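Local coordinates for periplasmic binding protein (Thermotoga lettingae TMO, PDB 4RY8) that binds 5-methylthioribose between its two lobes, probably as the periplasmic solute-binding component of a sugar transporter, at residues Lys14-Ala19 with Leu44-Leu49; Ile75-Gly80 with Ile97-Phe102; Glu115-Leu120 with Tyr278-Pro283; Asp183-Met188 with Ala212-Met217. All blocks are in the same frame, centred on the assembly; numbering follows the deposited sequence.

From the N terminus, interaction 1 closes first, pairing strands 17-22 and 47-52 across helix 28-44. Interaction 2 follows in series, pairing strands 74-78 and 98-102 across helix 82-94. The two touch where strands 17-22 and 74-78 lie side by side, and Ala19 O probably accepts a hydrogen bond from Ile76 N. Interaction 3 closes a far longer loop, bringing strand 278-280 back beside strand 113-115 at the other edge of the same parallel sheet. The excursion between its segments contains interaction 4, a helix pair on the second lobe. Interactions 2 and 3 both touch the bound sugar; interaction 4 lies about 17 Å from interaction 3 at the nearest atoms.

Interaction 1: Lys14-Ala19 with Leu44-Leu49; sequences KNVRIA and LGVTLL
Thr47 grips the chain entering strand 17-22 at three points, through OG1, N and O, where the first beta-alpha-beta unit of this periplasmic-binding-protein lobe closes. Strand 17-22, helix 28-44 and strand 47-52 form that unit, and the two strands run parallel. Three backbone bonds join them: Thr47 N to Val16 O, Ile18 N to Thr47 O and, at 2.8 Å, Leu49 N to Ile18 O. The tight side of the sheet carries Ile18 and Leu48, with Val46 just ahead of them. Val46 CG1 packs against Val16 CB at 3.7 Å, while its other methyl, CG2, meets Ile18 CD1. Val16 and Ile18 also rest on helix 255-270, so this side is closed over. The start of the opposite face, at Arg17 and Thr47, is looser: the two side chains run alongside each other, Arg17 CG lies 4.0 Å from Thr47 CB, and the guanidinium goes on to Gln70 O through NH2. With OG1 beside its own backbone N (chi1 -60°), Thr47 turns the hydroxyl back to Lys14 O, which it meets at 2.7 Å in the carbonyl plane, on a lone pair. A valine in its place would probably leave Lys14 O without this donor and let the turn before the strand shift. Furthest out, exposed Lys14 bends at chi2 and chi4 and curls over Gly45, which leaves helix 28-44 with positive phi. Lys14 NZ reaches Gly45 O at 2.9 Å, tilted 19° from the carbonyl plane.

Interaction 2: Ile75-Gly80 with Ile97-Phe102; sequences IIIDHG and IRVVTF. With SR1 (5-S-methyl-5-thio-alpha-D-ribofuranose), chain G.
His79 donates with both ring nitrogens and, through its backbone N, also binds the strand of Phe102. NE2 gives a nearly straight bond (170°) to the ring oxygen O4 of 5-methylthioribose at 3.0 Å, with O4 in the plane of the imidazole. The other ring nitrogen, ND1, donates to Asp78 OD1 at 2.6 Å, the oxygen tilted out of the ring plane. This His-carboxylate bond probably holds the imidazole in the rotation that presents NE2 to the sugar and may polarise it. A leucine in place of this histidine would probably leave the sugar O4 without this donor and Asp78 OD1 without its imidazole mate. His79 N to Phe102 O, at 2.9 Å, is the last of five backbone bonds along the pair, the first being Ile75 N to Arg98 O. These strands belong to the beta-alpha-beta unit 74-78, 82-94, 98-102 of the lobe built on the all-parallel sheet, and the pocket, between the lobes, lies at their C-terminal ends, as in other Rossmann-like folds. Phe102 CG is anti to the backbone N (chi1 174°), and the ring runs alongside Asp78, whose OD2 meets its edge at CD2, 3.5 Å away. CE2 lies near the imidazole edge, 3.8 Å from His79 CE1, the two planes 70° apart. Phe102 CZ approaches the sugar hydroxyl O1 at 3.8 Å. Further back, Ile76 CG1 lies beside Val100 CG1 at 3.7 Å on the face packed against helix 255-270. On the reverse face, Ile75 CG1 meets Ile97 CG2, and Ile77 and Val99 pack on helix 82-94.

Interaction 3: Glu115-Leu120 with Tyr278-Pro283; sequences EQDDLL and YLLVEP. With SR1 (5-S-methyl-5-thio-alpha-D-ribofuranose), chain G.
Glu115 bonds to strand 278-280 on both sides of Leu280, through two backbone bonds: Glu115 N to Leu279 O at 3.0 Å and Val281 N to Glu115 O at 2.8 Å. They add the edge strand to the parallel sheet of the lobe, and past them the chain turns from strand 113-115 into helix 118-132. Carboxylates shape that turn. Glu115 OE2 accepts Asp118 N nearly along its C-O axis, at 2.7 Å. Asp117, the N-cap residue, takes Leu120 N on OD1 at 3.3 Å, a longer bond reaching the carboxylate from above its plane. Van der Waals contacts join the turn and the returning chain. Glu115 CG, set between backbone N and carbonyl carbon (chi1 53°), runs beside Leu280, whose CD2 comes within 3.4 Å of it. Leu280 CD1 crosses to Asp117 OD2 at 3.7 Å. Pro283 packs against the turn: its CG meets Leu120 CD2 at 4.0 Å, and CD approaches Asp117 CB. Ligand binding falls to Gln116, whose extended chain carries NE2 to the sugar hydroxyl O2 at 3.0 Å; OE1 is hydrogen-bonded to Thr253 OG1. Salt bridges reach outward: Asp118 OD1 to Arg153, which also binds the sugar, Glu115 OE1 to Lys152 and to Arg163 of the second subunit, Asp117 OD2 to Lys127 of the second subunit. Tyr123 of that subunit also bonds to Asp117 OD1. The turn thus joins sheet edge, sugar and subunit interface, its acidic groups probably balanced by basic residues of both subunits, while the Thr253 bond is likely to fix which end of the Gln116 amide faces the sugar.

Interaction 4: Asp183-Met188 with Ala212-Met217; sequences DTQTRM and AVRAIM
Met188 and Gln185 reach from helix 180-194 to opposite flanks of Ala215 on helix 206-219. The short segments cross at -47° with their axes 7.8 Å apart, a close approach that the small side chains of Ala212 and Ala215 permit. Ala215 CB points into the first helix, touching Met188 CB at 3.6 Å and the backbone oxygen Gln185 O at the same distance. Met188 has CG anti to the backbone N (chi1 -177°) and bends at chi2, which carries its thioether past Ala215 to cross Ile216 obliquely. Its terminal methyl CE ends 4.0 Å from Ile216 CD1. Gln185 also starts anti to its backbone N but stays extended, laying CG over Ala215 and crossing Arg214 at about a right angle. Its OE1 lies 3.5 Å from Arg214 CB. The amide and guanidinium planes are 49° apart, and one water joins them: it donates to Gln185 OE1 at 2.9 Å and accepts from Arg214 NH1 at 3.1 Å, in the plane of the guanidinium. The polar groups thus sit at the outer margin, while Met188 and Ala212 both rest on Val201 of strand 200-203. Such packing of neighbouring helices against one side of a mostly parallel sheet is characteristic of the alpha/beta lobes of periplasmic binding proteins, here the lobe built on the sheet containing strands 137-142 and 200-203.

Interaction 1: Lys14-Ala19 with Leu44-Leu49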
# COMPACT_ATOMS: atom_id res chain seq x y z
N LYS C 14 14.56 -37.74 -3.13
CA LYS C 14 15.37 -37.35 -4.30
C LYS C 14 14.57 -37.58 -5.59
O LYS C 14 14.72 -36.82 -6.56
CB LYS C 14 16.70 -38.13 -4.36
CG LYS C 14 17.61 -38.00 -3.15
CD LYS C 14 18.29 -36.64 -3.06
CE LYS C 14 18.92 -36.41 -1.69
NZ LYS C 14 17.96 -36.55 -0.55
N ASN C 15 13.72 -38.61 -5.61
CA ASN C 15 12.83 -38.88 -6.75
C ASN C 15 11.94 -37.71 -7.10
O ASN C 15 11.57 -37.57 -8.26
CB ASN C 15 11.92 -40.09 -6.48
CG ASN C 15 12.67 -41.40 -6.47
OD1 ASN C 15 12.15 -42.41 -6.00
ND2 ASN C 15 13.91 -41.40 -6.97
N VAL C 16 11.59 -36.89 -6.11
CA VAL C 16 10.82 -35.65 -6.38
C VAL C 16 11.70 -34.64 -7.11
O VAL C 16 12.68 -34.11 -6.53
CB VAL C 16 10.30 -34.99 -5.08
CG1 VAL C 16 9.51 -33.70 -5.41
CG2 VAL C 16 9.44 -35.97 -4.30
N ARG C 17 11.35 -34.36 -8.37
CA ARG C 17 12.11 -33.43 -9.20
C ARG C 17 11.32 -32.16 -9.44
O ARG C 17 10.20 -32.20 -9.91
CB ARG C 17 12.52 -34.09 -10.52
CG ARG C 17 13.58 -35.18 -10.33
CD ARG C 17 13.96 -35.88 -11.62
NE ARG C 17 12.77 -36.43 -12.27
CZ ARG C 17 12.41 -36.22 -13.54
NH1 ARG C 17 13.18 -35.51 -14.37
NH2 ARG C 17 11.29 -36.75 -13.99
N ILE C 18 11.93 -31.02 -9.12
CA ILE C 18 11.30 -29.71 -9.27
C ILE C 18 12.20 -28.85 -10.17
O ILE C 18 13.38 -28.65 -9.87
CB ILE C 18 11.12 -29.03 -7.90
CG1 ILE C 18 10.13 -29.83 -7.04
CG2 ILE C 18 10.69 -27.58 -8.02
CD1 ILE C 18 10.28 -29.53 -5.57
N ALA C 19 11.62 -28.34 -11.26
CA ALA C 19 12.35 -27.51 -12.22
C ALA C 19 12.09 -26.03 -11.99
O ALA C 19 10.94 -25.59 -11.88
CB ALA C 19 11.96 -27.88 -13.65
N LEU C 44 14.66 -30.37 1.98
CA LEU C 44 13.58 -31.35 1.78
C LEU C 44 14.15 -32.69 1.32
O LEU C 44 13.50 -33.74 1.46
CB LEU C 44 12.57 -30.85 0.75
CG LEU C 44 11.99 -29.49 1.10
CD1 LEU C 44 11.25 -28.94 -0.10
CD2 LEU C 44 11.10 -29.53 2.34
N GLY C 45 15.38 -32.64 0.80
CA GLY C 45 16.02 -33.81 0.22
C GLY C 45 15.56 -34.02 -1.21
O GLY C 45 15.79 -35.09 -1.77
N VAL C 46 14.90 -33.03 -1.79
CA VAL C 46 14.41 -33.15 -3.18
C VAL C 46 15.45 -32.68 -4.17
O VAL C 46 16.41 -31.98 -3.82
CB VAL C 46 13.10 -32.34 -3.47
CG1 VAL C 46 11.95 -32.82 -2.59
CG2 VAL C 46 13.32 -30.83 -3.36
N THR C 47 15.21 -33.03 -5.43
CA THR C 47 16.10 -32.69 -6.54
C THR C 47 15.58 -31.45 -7.25
O THR C 47 14.44 -31.43 -7.73
CB THR C 47 16.17 -33.88 -7.52
OG1 THR C 47 16.68 -35.02 -6.82
CG2 THR C 47 17.07 -33.58 -8.70
N LEU C 48 16.42 -30.41 -7.28
CA LEU C 48 16.09 -29.16 -7.94
C LEU C 48 16.88 -29.06 -9.23
O LEU C 48 18.11 -29.14 -9.22
CB LEU C 48 16.42 -27.97 -7.03
CG LEU C 48 16.24 -26.54 -7.57
CD1 LEU C 48 14.81 -26.29 -8.02
CD2 LEU C 48 16.69 -25.53 -6.52
N LEU C 49 16.17 -28.88 -10.33
CA LEU C 49 16.75 -28.63 -11.64
C LEU C 49 16.53 -27.15 -11.95
O LEU C 49 15.53 -26.57 -11.53
CB LEU C 49 16.07 -29.50 -12.72
CG LEU C 49 16.02 -31.01 -12.49
CD1 LEU C 49 15.19 -31.71 -13.56
CD2 LEU C 49 17.43 -31.59 -12.46

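Interaction 2: Ile75-Gly80 with Ile97-Phe102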
# COMPACT_ATOMS: atom_id res chain seq x y z
N ILE C 75 6.98 -27.56 -11.96
CA ILE C 75 7.74 -26.45 -12.50
C ILE C 75 7.47 -25.12 -11.76
O ILE C 75 6.32 -24.70 -11.58
CB ILE C 75 7.43 -26.30 -14.01
CG1 ILE C 75 7.64 -27.64 -14.71
CG2 ILE C 75 8.33 -25.26 -14.64
CD1 ILE C 75 7.19 -27.66 -16.15
N ILE C 76 8.55 -24.44 -11.35
CA ILE C 76 8.46 -23.06 -10.97
C ILE C 76 8.79 -22.19 -12.19
O ILE C 76 9.87 -22.28 -12.79
CB ILE C 76 9.44 -22.73 -9.83
CG1 ILE C 76 9.21 -23.72 -8.68
CG2 ILE C 76 9.24 -21.30 -9.34
CD1 ILE C 76 10.42 -23.89 -7.80
N ILE C 77 7.84 -21.36 -12.57
CA ILE C 77 8.06 -20.35 -13.57
C ILE C 77 8.36 -18.98 -12.95
O ILE C 77 7.52 -18.34 -12.30
CB ILE C 77 6.93 -20.30 -14.57
CG1 ILE C 77 6.75 -21.71 -15.15
CG2 ILE C 77 7.28 -19.30 -15.66
CD1 ILE C 77 5.67 -21.79 -16.18
N ASP C 78 9.59 -18.53 -13.20
CA ASP C 78 10.13 -17.33 -12.65
C ASP C 78 10.24 -16.23 -13.71
O ASP C 78 11.07 -16.33 -14.60
CB ASP C 78 11.50 -17.69 -12.14
CG ASP C 78 12.02 -16.71 -11.18
OD1 ASP C 78 12.06 -15.54 -11.59
OD2 ASP C 78 12.35 -17.12 -10.04
N HIS C 79 9.45 -15.17 -13.55
CA HIS C 79 9.29 -14.11 -14.53
C HIS C 79 8.71 -14.69 -15.83
O HIS C 79 7.98 -15.69 -15.80
CB HIS C 79 10.58 -13.33 -14.73
CG HIS C 79 11.00 -12.57 -13.52
ND1 HIS C 79 11.21 -13.18 -12.31
CD2 HIS C 79 11.23 -11.25 -13.32
CE1 HIS C 79 11.56 -12.28 -11.42
NE2 HIS C 79 11.58 -11.10 -12.00
N GLY C 80 9.04 -14.07 -16.96
CA GLY C 80 8.51 -14.48 -18.25
C GLY C 80 7.30 -13.63 -18.53
O GLY C 80 6.94 -12.81 -17.74
N ILE C 97 1.68 -32.14 -14.03
CA ILE C 97 2.79 -31.38 -13.45
C ILE C 97 2.21 -30.20 -12.70
O ILE C 97 1.31 -29.47 -13.20
CB ILE C 97 3.81 -30.94 -14.52
CG1 ILE C 97 4.39 -32.16 -15.24
CG2 ILE C 97 4.95 -30.10 -13.92
CD1 ILE C 97 5.12 -31.83 -16.51
N ARG C 98 2.70 -30.01 -11.48
CA ARG C 98 2.25 -28.90 -10.66
C ARG C 98 3.08 -27.67 -11.04
O ARG C 98 4.27 -27.79 -11.40
CB ARG C 98 2.33 -29.26 -9.15
CG ARG C 98 1.55 -30.55 -8.77
CD ARG C 98 0.17 -30.74 -9.45
NE ARG C 98 -0.50 -31.98 -9.01
CZ ARG C 98 -1.46 -32.66 -9.66
NH1 ARG C 98 -1.94 -32.25 -10.83
NH2 ARG C 98 -1.96 -33.76 -9.13
N VAL C 99 2.44 -26.51 -11.03
CA VAL C 99 3.09 -25.25 -11.42
C VAL C 99 2.86 -24.18 -10.40
O VAL C 99 1.75 -24.01 -9.92
CB VAL C 99 2.54 -24.75 -12.77
CG1 VAL C 99 3.23 -23.47 -13.17
CG2 VAL C 99 2.71 -25.83 -13.82
N VAL C 100 3.89 -23.41 -10.10
CA VAL C 100 3.74 -22.24 -9.27
C VAL C 100 4.56 -21.20 -9.94
O VAL C 100 5.54 -21.54 -10.59
CB VAL C 100 4.28 -22.50 -7.82
CG1 VAL C 100 5.65 -23.15 -7.84
CG2 VAL C 100 4.34 -21.21 -7.00
N THR C 101 4.20 -19.93 -9.81
CA THR C 101 5.00 -18.88 -10.38
C THR C 101 5.51 -17.90 -9.37
O THR C 101 4.96 -17.74 -8.25
CB THR C 101 4.27 -18.10 -11.49
OG1 THR C 101 3.28 -17.27 -10.89
CG2 THR C 101 3.60 -19.03 -12.46
N PHE C 102 6.61 -17.27 -9.76
CA PHE C 102 7.15 -16.12 -9.09
C PHE C 102 7.15 -15.06 -10.14
O PHE C 102 7.76 -15.25 -11.19
CB PHE C 102 8.58 -16.35 -8.58
CG PHE C 102 9.21 -15.10 -7.99
CD1 PHE C 102 8.54 -14.36 -7.02
CD2 PHE C 102 10.43 -14.65 -8.42
CE1 PHE C 102 9.09 -13.21 -6.51
CE2 PHE C 102 11.00 -13.48 -7.91
CZ PHE C 102 10.31 -12.76 -6.96
CS SR1 G . 13.80 -7.55 -14.36
S SR1 G . 12.50 -7.76 -13.16
C5 SR1 G . 13.53 -7.31 -11.75
C4 SR1 G . 12.74 -7.37 -10.44
O4 SR1 G . 12.26 -8.67 -10.34
C1 SR1 G . 12.38 -9.18 -9.00
O1 SR1 G . 11.10 -9.41 -8.53
C2 SR1 G . 13.09 -8.15 -8.13
O2 SR1 G . 12.32 -7.53 -7.07
C3 SR1 G . 13.54 -7.14 -9.16
O3 SR1 G . 13.35 -5.81 -8.69

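Interaction 3: Glu115-Leu120 with Tyr278-Pro283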
# COMPACT_ATOMS: atom_id res chain seq x y z
N GLU C 115 4.52 -13.35 -5.14
CA GLU C 115 5.18 -12.09 -5.42
C GLU C 115 5.49 -11.35 -4.16
O GLU C 115 5.09 -11.78 -3.07
CB GLU C 115 4.28 -11.20 -6.29
CG GLU C 115 2.89 -11.00 -5.71
CD GLU C 115 2.24 -9.76 -6.28
OE1 GLU C 115 1.42 -9.89 -7.23
OE2 GLU C 115 2.59 -8.67 -5.79
N GLN C 116 6.20 -10.24 -4.33
CA GLN C 116 6.62 -9.44 -3.17
C GLN C 116 5.68 -8.31 -2.83
O GLN C 116 6.10 -7.30 -2.23
CB GLN C 116 7.98 -8.89 -3.44
CG GLN C 116 8.99 -9.96 -3.71
CD GLN C 116 10.27 -9.41 -4.22
OE1 GLN C 116 11.23 -9.25 -3.48
NE2 GLN C 116 10.31 -9.11 -5.49
N ASP C 117 4.40 -8.50 -3.18
CA ASP C 117 3.36 -7.48 -3.02
C ASP C 117 3.87 -6.28 -3.78
O ASP C 117 4.15 -5.24 -3.21
CB ASP C 117 3.00 -7.16 -1.56
CG ASP C 117 1.68 -6.44 -1.44
OD1 ASP C 117 1.18 -5.87 -2.45
OD2 ASP C 117 1.09 -6.46 -0.36
N ASP C 118 3.97 -6.42 -5.09
CA ASP C 118 4.57 -5.32 -5.89
C ASP C 118 3.80 -3.99 -5.97
O ASP C 118 4.40 -2.90 -6.17
CB ASP C 118 4.96 -5.81 -7.26
CG ASP C 118 6.12 -6.76 -7.21
OD1 ASP C 118 7.21 -6.39 -6.69
OD2 ASP C 118 5.89 -7.91 -7.60
N LEU C 119 2.48 -4.08 -5.84
CA LEU C 119 1.67 -2.90 -5.74
C LEU C 119 2.02 -2.16 -4.44
O LEU C 119 2.23 -0.97 -4.43
CB LEU C 119 0.21 -3.28 -5.79
CG LEU C 119 -0.26 -3.80 -7.14
CD1 LEU C 119 -1.71 -4.23 -7.11
CD2 LEU C 119 -0.01 -2.75 -8.21
N LEU C 120 2.13 -2.86 -3.32
CA LEU C 120 2.58 -2.15 -2.14
C LEU C 120 3.99 -1.56 -2.25
O LEU C 120 4.21 -0.42 -1.82
CB LEU C 120 2.50 -3.07 -0.90
CG LEU C 120 2.85 -2.40 0.43
CD1 LEU C 120 1.94 -1.26 0.83
CD2 LEU C 120 2.80 -3.45 1.54
N TYR C 278 -2.65 -16.58 -3.95
CA TYR C 278 -1.67 -15.50 -3.87
C TYR C 278 -0.80 -15.67 -2.63
O TYR C 278 -1.33 -15.80 -1.55
CB TYR C 278 -2.34 -14.14 -3.91
CG TYR C 278 -3.12 -13.96 -5.23
CD1 TYR C 278 -2.47 -13.76 -6.43
CD2 TYR C 278 -4.48 -14.01 -5.25
CE1 TYR C 278 -3.19 -13.64 -7.64
CE2 TYR C 278 -5.20 -13.88 -6.42
CZ TYR C 278 -4.54 -13.71 -7.61
OH TYR C 278 -5.29 -13.58 -8.78
N LEU C 279 0.51 -15.74 -2.82
CA LEU C 279 1.48 -15.84 -1.74
C LEU C 279 2.30 -14.57 -1.82
O LEU C 279 3.20 -14.42 -2.65
CB LEU C 279 2.33 -17.12 -1.89
CG LEU C 279 1.63 -18.48 -1.68
CD1 LEU C 279 2.50 -19.66 -2.02
CD2 LEU C 279 1.10 -18.67 -0.26
N LEU C 280 1.88 -13.58 -1.03
CA LEU C 280 2.54 -12.29 -1.02
C LEU C 280 3.59 -12.25 0.11
O LEU C 280 3.27 -12.46 1.28
CB LEU C 280 1.52 -11.17 -0.78
CG LEU C 280 0.32 -11.04 -1.71
CD1 LEU C 280 -0.40 -9.74 -1.39
CD2 LEU C 280 0.71 -11.07 -3.15
N VAL C 281 4.84 -12.04 -0.27
CA VAL C 281 5.92 -11.78 0.67
C VAL C 281 5.94 -10.29 1.04
O VAL C 281 6.10 -9.45 0.17
CB VAL C 281 7.30 -12.24 0.13
CG1 VAL C 281 8.37 -12.09 1.22
CG2 VAL C 281 7.24 -13.71 -0.30
N GLU C 282 5.89 -10.00 2.34
CA GLU C 282 5.67 -8.64 2.84
C GLU C 282 6.95 -7.78 2.70
O GLU C 282 7.97 -8.04 3.30
CB GLU C 282 5.18 -8.70 4.31
CG GLU C 282 4.51 -7.45 4.86
CD GLU C 282 4.41 -7.49 6.39
OE1 GLU C 282 3.97 -8.52 6.96
OE2 GLU C 282 4.78 -6.48 7.03
N PRO C 283 6.89 -6.71 1.94
CA PRO C 283 8.09 -5.91 1.72
C PRO C 283 8.26 -4.84 2.73
O PRO C 283 7.27 -4.40 3.32
CB PRO C 283 7.79 -5.19 0.40
CG PRO C 283 6.32 -4.97 0.51
CD PRO C 283 5.74 -6.19 1.16
CS SR1 G . 13.80 -7.55 -14.36
S SR1 G . 12.50 -7.76 -13.16
C5 SR1 G . 13.53 -7.31 -11.75
C4 SR1 G . 12.74 -7.37 -10.44
O4 SR1 G . 12.26 -8.67 -10.34
C1 SR1 G . 12.38 -9.18 -9.00
O1 SR1 G . 11.10 -9.41 -8.53
C2 SR1 G . 13.09 -8.15 -8.13
O2 SR1 G . 12.32 -7.53 -7.07
C3 SR1 G . 13.54 -7.14 -9.16
O3 SR1 G . 13.35 -5.81 -8.69

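Interaction 4: Asp183-Met188 with Ala212-Met217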
# COMPACT_ATOMS: atom_id res chain seq x y z
N ASP C 183 24.91 -0.65 -17.99
CA ASP C 183 24.19 0.08 -19.04
C ASP C 183 23.36 1.25 -18.47
O ASP C 183 23.27 2.31 -19.08
CB ASP C 183 23.36 -0.87 -19.91
CG ASP C 183 24.23 -1.91 -20.66
OD1 ASP C 183 25.41 -1.59 -21.02
OD2 ASP C 183 23.72 -3.03 -20.88
N THR C 184 22.81 1.07 -17.28
CA THR C 184 22.05 2.15 -16.61
C THR C 184 22.99 3.29 -16.15
O THR C 184 22.59 4.43 -16.10
CB THR C 184 21.29 1.63 -15.38
OG1 THR C 184 20.56 0.44 -15.69
CG2 THR C 184 20.32 2.68 -14.87
N GLN C 185 24.23 2.98 -15.84
CA GLN C 185 25.16 4.05 -15.50
C GLN C 185 25.34 4.97 -16.72
O GLN C 185 25.32 6.19 -16.61
CB GLN C 185 26.50 3.48 -15.09
CG GLN C 185 27.42 4.58 -14.59
CD GLN C 185 28.65 4.07 -13.92
OE1 GLN C 185 28.71 2.93 -13.49
NE2 GLN C 185 29.64 4.91 -13.84
N THR C 186 25.53 4.36 -17.87
CA THR C 186 25.79 5.11 -19.09
C THR C 186 24.59 6.01 -19.37
O THR C 186 24.75 7.20 -19.64
CB THR C 186 26.03 4.17 -20.26
OG1 THR C 186 27.22 3.43 -19.99
CG2 THR C 186 26.23 4.95 -21.57
N ARG C 187 23.40 5.43 -19.33
CA ARG C 187 22.16 6.18 -19.55
C ARG C 187 22.00 7.32 -18.57
O ARG C 187 21.56 8.38 -18.93
CB ARG C 187 20.94 5.24 -19.43
CG ARG C 187 20.79 4.19 -20.51
CD ARG C 187 20.02 2.98 -19.97
NE ARG C 187 19.28 2.34 -21.07
CZ ARG C 187 19.83 1.63 -22.05
NH1 ARG C 187 21.14 1.38 -22.08
NH2 ARG C 187 19.05 1.13 -23.01
N MET C 188 22.32 7.07 -17.30
CA MET C 188 22.14 8.07 -16.28
C MET C 188 23.06 9.28 -16.53
O MET C 188 22.61 10.42 -16.34
CB MET C 188 22.30 7.47 -14.88
CG MET C 188 22.05 8.45 -13.75
SD MET C 188 20.34 8.94 -13.45
CE MET C 188 20.59 10.31 -12.34
N ALA C 212 22.60 3.96 -11.49
CA ALA C 212 22.25 5.37 -11.30
C ALA C 212 23.12 6.04 -10.24
O ALA C 212 23.63 7.14 -10.46
CB ALA C 212 20.78 5.51 -10.93
N VAL C 213 23.32 5.34 -9.13
CA VAL C 213 24.13 5.86 -8.03
C VAL C 213 25.58 6.02 -8.42
O VAL C 213 26.21 7.01 -8.06
CB VAL C 213 24.02 4.93 -6.79
CG1 VAL C 213 24.97 5.35 -5.68
CG2 VAL C 213 22.58 4.94 -6.28
N ARG C 214 26.14 5.04 -9.13
CA ARG C 214 27.51 5.13 -9.56
C ARG C 214 27.69 6.29 -10.55
O ARG C 214 28.66 6.99 -10.50
CB ARG C 214 27.98 3.83 -10.18
CG ARG C 214 27.97 2.66 -9.26
CD ARG C 214 28.35 1.41 -9.99
NE ARG C 214 28.24 0.29 -9.08
CZ ARG C 214 27.74 -0.91 -9.38
NH1 ARG C 214 27.27 -1.19 -10.60
NH2 ARG C 214 27.69 -1.83 -8.42
N ALA C 215 26.72 6.49 -11.45
CA ALA C 215 26.76 7.63 -12.36
C ALA C 215 26.82 8.96 -11.58
O ALA C 215 27.64 9.83 -11.87
CB ALA C 215 25.55 7.61 -13.28
N ILE C 216 25.95 9.07 -10.58
CA ILE C 216 25.87 10.24 -9.69
C ILE C 216 27.20 10.49 -8.94
O ILE C 216 27.71 11.62 -8.87
CB ILE C 216 24.70 10.11 -8.68
CG1 ILE C 216 23.39 10.28 -9.43
CG2 ILE C 216 24.81 11.16 -7.58
CD1 ILE C 216 22.21 9.68 -8.73
N MET C 217 27.78 9.43 -8.41
CA MET C 217 28.97 9.61 -7.61
C MET C 217 30.15 9.96 -8.52
O MET C 217 30.96 10.83 -8.18
CB MET C 217 29.23 8.38 -6.76
CG MET C 217 28.13 8.18 -5.72
SD MET C 217 28.44 6.80 -4.61
CE MET C 217 28.81 5.46 -5.72
O HOH W 1 27.20 0.45 -13.23